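Local atomic coordinates of alkaline serine protease (Pseudoalteromonas sp., PDB entry 1Y9Z), a protein that probably cleaves peptide bonds as a cold-adapted, subtilisin-like alkaline serine protease from an Antarctic bacterium. Residues A[78-83]-A[360-365]. Sequence-based numbering, arbitrary orientation.
With CA (calcium ion), chain C.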
ATOM      1  N   ASN A  78       4.996  14.153 -12.417  1.00  9.70           N
ATOM      2  CA  ASN A  78       5.612  15.473 -12.480  1.00 11.05           C
ATOM      3  C   ASN A  78       7.078  15.520 -12.054  1.00 12.18           C
ATOM      4  O   ASN A  78       7.546  16.547 -11.567  1.00 13.93           O
ATOM      5  CB  ASN A  78       4.815  16.434 -11.597  1.00 10.04           C
ATOM      6  CG  ASN A  78       4.625  15.896 -10.192  1.00  9.84           C
ATOM      7  OD1 ASN A  78       5.324  14.970  -9.778  1.00 10.39           O
ATOM      8  ND2 ASN A  78       3.685  16.475  -9.449  1.00 11.05           N
ATOM      9  N   ASN A  79       7.809  14.427 -12.219  1.00 14.10           N
ATOM     10  CA  ASN A  79       9.227  14.421 -11.845  1.00 17.18           C
ATOM     11  C   ASN A  79       9.527  14.629 -10.347  1.00 17.64           C
ATOM     12  O   ASN A  79      10.661  14.943  -9.974  1.00 18.94           O
ATOM     13  CB  ASN A  79       9.985  15.471 -12.671  1.00 20.84           C
ATOM     14  CG  ASN A  79      11.495  15.349 -12.541  1.00 23.24           C
ATOM     15  OD1 ASN A  79      12.070  14.293 -12.805  1.00 25.59           O
ATOM     16  ND2 ASN A  79      12.145  16.437 -12.140  1.00 23.37           N
ATOM     17  N   GLU A  80       8.517  14.480  -9.494  1.00 16.12           N
ATOM     18  CA  GLU A  80       8.712  14.595  -8.044  1.00 14.60           C
ATOM     19  C   GLU A  80       7.787  13.591  -7.367  1.00 12.69           C
ATOM     20  O   GLU A  80       6.756  13.217  -7.922  1.00 10.35           O
ATOM     21  CB  GLU A  80       8.411  16.014  -7.526  1.00 16.84           C
ATOM     22  CG  GLU A  80       6.936  16.397  -7.450  1.00 18.51           C
ATOM     23  CD  GLU A  80       6.717  17.762  -6.804  1.00 19.28           C
ATOM     24  OE1 GLU A  80       6.874  17.883  -5.567  1.00 18.90           O
ATOM     25  OE2 GLU A  80       6.393  18.722  -7.536  1.00 22.81           O
ATOM     26  N   GLY A  81       8.168  13.133  -6.180  1.00 11.57           N
ATOM     27  CA  GLY A  81       7.335  12.183  -5.466  1.00  9.96           C
ATOM     28  C   GLY A  81       7.148  10.853  -6.167  1.00  9.86           C
ATOM     29  O   GLY A  81       8.119  10.179  -6.516  1.00 10.33           O
ATOM     30  N   VAL A  82       5.892  10.469  -6.372  1.00  9.42           N
ATOM     31  CA  VAL A  82       5.575   9.200  -7.019  1.00 10.25           C
ATOM     32  C   VAL A  82       4.539   9.389  -8.126  1.00 10.12           C
ATOM     33  O   VAL A  82       4.278  10.514  -8.563  1.00  9.87           O
ATOM     34  CB  VAL A  82       5.029   8.180  -5.979  1.00  9.27           C
ATOM     35  CG1 VAL A  82       6.084   7.910  -4.916  1.00 11.79           C
ATOM     36  CG2 VAL A  82       3.761   8.718  -5.333  1.00 11.15           C
ATOM     37  N   VAL A  83       3.972   8.277  -8.586  1.00 10.39           N
ATOM     38  CA  VAL A  83       2.938   8.281  -9.616  1.00 10.64           C
ATOM     39  C   VAL A  83       1.896   7.231  -9.246  1.00 10.52           C
ATOM     40  O   VAL A  83       2.236   6.169  -8.716  1.00 10.92           O
ATOM     41  CB  VAL A  83       3.506   7.941 -11.021  1.00 11.67           C
ATOM     42  CG1 VAL A  83       4.401   9.061 -11.502  1.00 14.50           C
ATOM     43  CG2 VAL A  83       4.275   6.631 -10.979  1.00 13.22           C
ATOM     44  N   GLN A 360       8.441  14.026   6.129  1.00 10.32           N
ATOM     45  CA  GLN A 360       8.351  13.882   4.679  1.00 10.12           C
ATOM     46  C   GLN A 360       6.907  13.966   4.184  1.00  9.47           C
ATOM     47  O   GLN A 360       5.972  14.038   4.982  1.00  9.87           O
ATOM     48  CB  GLN A 360       8.978  12.558   4.242  1.00 10.56           C
ATOM     49  CG  GLN A 360      10.458  12.447   4.573  1.00 11.48           C
ATOM     50  CD  GLN A 360      11.275  13.559   3.949  1.00 12.16           C
ATOM     51  OE1 GLN A 360      11.330  13.694   2.727  1.00 13.43           O
ATOM     52  NE2 GLN A 360      11.913  14.366   4.789  1.00 12.77           N
ATOM     53  N   ASP A 361       6.731  13.952   2.866  1.00  9.88           N
ATOM     54  CA  ASP A 361       5.401  14.040   2.271  1.00  9.20           C
ATOM     55  C   ASP A 361       4.956  12.728   1.626  1.00  9.50           C
ATOM     56  O   ASP A 361       3.961  12.684   0.894  1.00  9.08           O
ATOM     57  CB  ASP A 361       5.368  15.176   1.243  1.00 10.82           C
ATOM     58  CG  ASP A 361       5.863  16.493   1.820  1.00 11.76           C
ATOM     59  OD1 ASP A 361       5.655  16.730   3.027  1.00 11.56           O
ATOM     60  OD2 ASP A 361       6.453  17.295   1.066  1.00 15.59           O
ATOM     61  N   TYR A 362       5.700  11.666   1.910  1.00  8.85           N
ATOM     62  CA  TYR A 362       5.408  10.333   1.387  1.00  8.95           C
ATOM     63  C   TYR A 362       5.757   9.338   2.479  1.00  9.92           C
ATOM     64  O   TYR A 362       6.507   9.662   3.401  1.00  9.84           O
ATOM     65  CB  TYR A 362       6.264  10.050   0.150  1.00  9.74           C
ATOM     66  CG  TYR A 362       6.099  11.089  -0.932  1.00  9.07           C
ATOM     67  CD1 TYR A 362       5.104  10.966  -1.899  1.00 10.18           C
ATOM     68  CD2 TYR A 362       6.893  12.234  -0.941  1.00 11.54           C
ATOM     69  CE1 TYR A 362       4.899  11.964  -2.848  1.00 10.11           C
ATOM     70  CE2 TYR A 362       6.695  13.236  -1.880  1.00 11.04           C
ATOM     71  CZ  TYR A 362       5.697  13.097  -2.828  1.00 10.98           C
ATOM     72  OH  TYR A 362       5.484  14.100  -3.744  1.00 12.63           O
ATOM     73  N   GLU A 363       5.218   8.128   2.386  1.00  9.88           N
ATOM     74  CA  GLU A 363       5.516   7.118   3.386  1.00  9.84           C
ATOM     75  C   GLU A 363       5.095   5.733   2.931  1.00  9.03           C
ATOM     76  O   GLU A 363       4.194   5.585   2.102  1.00  9.21           O
ATOM     77  CB  GLU A 363       4.813   7.449   4.709  1.00 10.06           C
ATOM     78  CG  GLU A 363       5.306   6.614   5.886  1.00 10.06           C
ATOM     79  CD  GLU A 363       4.744   7.063   7.222  1.00 12.11           C
ATOM     80  OE1 GLU A 363       5.176   6.507   8.253  1.00 16.00           O
ATOM     81  OE2 GLU A 363       3.880   7.962   7.247  1.00 13.74           O
ATOM     82  N   TYR A 364       5.770   4.727   3.474  1.00  9.57           N
ATOM     83  CA  TYR A 364       5.453   3.338   3.183  1.00  9.69           C
ATOM     84  C   TYR A 364       4.385   2.869   4.167  1.00  8.75           C
ATOM     85  O   TYR A 364       4.520   3.069   5.377  1.00  9.88           O
ATOM     86  CB  TYR A 364       6.688   2.447   3.345  1.00  9.40           C
ATOM     87  CG  TYR A 364       7.626   2.453   2.163  1.00 10.61           C
ATOM     88  CD1 TYR A 364       8.658   3.388   2.061  1.00 11.11           C
ATOM     89  CD2 TYR A 364       7.469   1.529   1.133  1.00 11.27           C
ATOM     90  CE1 TYR A 364       9.511   3.399   0.956  1.00 11.65           C
ATOM     91  CE2 TYR A 364       8.308   1.533   0.031  1.00 11.09           C
ATOM     92  CZ  TYR A 364       9.326   2.467  -0.055  1.00 11.47           C
ATOM     93  OH  TYR A 364      10.140   2.459  -1.165  1.00 11.09           O
ATOM     94  N   TYR A 365       3.327   2.263   3.635  1.00  9.43           N
ATOM     95  CA  TYR A 365       2.228   1.715   4.432  1.00  9.14           C
ATOM     96  C   TYR A 365       2.021   0.256   4.036  1.00  8.87           C
ATOM     97  O   TYR A 365       2.374  -0.148   2.929  1.00  9.83           O
ATOM     98  CB  TYR A 365       0.898   2.418   4.140  1.00  9.46           C
ATOM     99  CG  TYR A 365       0.610   3.736   4.823  1.00  9.57           C
ATOM    100  CD1 TYR A 365      -0.695   4.224   4.850  1.00  9.80           C
ATOM    101  CD2 TYR A 365       1.616   4.513   5.400  1.00  9.54           C
ATOM    102  CE1 TYR A 365      -1.002   5.446   5.425  1.00 11.22           C
ATOM    103  CE2 TYR A 365       1.316   5.754   5.987  1.00  9.90           C
ATOM    104  CZ  TYR A 365       0.002   6.209   5.989  1.00 10.61           C
ATOM    105  OH  TYR A 365      -0.327   7.426   6.535  1.00 12.17           O
TER
HETATM  106 CA    CA C 603       4.711  12.853  -8.788  1.00  8.74          CA
HETATM  107  O   HOH W   1       6.930  16.318  -3.506  1.00 16.87           O
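The phenol end of Y362 rests against the backbone at G81, where a calcium-binding loop of the subtilisin-like domain meets the short strand 362-365, which directly follows the long strand 351-360, probably part of the inserted beta-barrel domain. The tight part lies here. The CA of G81 approaches the ring obliquely, 3.2 Å from both Y362 CZ and Y362 OH, and a backbone without a side chain lets the ring come this near. The CB of Y362 already points at the loop, and with CG anti to the carbonyl carbon (chi1 -56°) the ring reaches G81. Beside it, V82 lends one methyl, its CG2 lying 4.2 Å from Y362 CE1, and L206 of the paired strand 205-208 touches both side chains.

On the side facing E80 the fit is looser: E80 OE1 stays 4.4 Å from Y362 OH, and a water in the plane of the ring joins the two. No direct hydrogen bond links the segments.

Behind the contact surface, calcium fixes the loop through N78 OD1, E80 O and V82 O, with E2, D39 and I76 completing the site. The same N78 OD1 closes an Asx turn, accepting from E80 N at 3.2 Å, with the donor 36° above the carbonyl plane. The bridging water donates to E80 OE1 at 2.6 Å and lies 2.7 Å from Y362 OH.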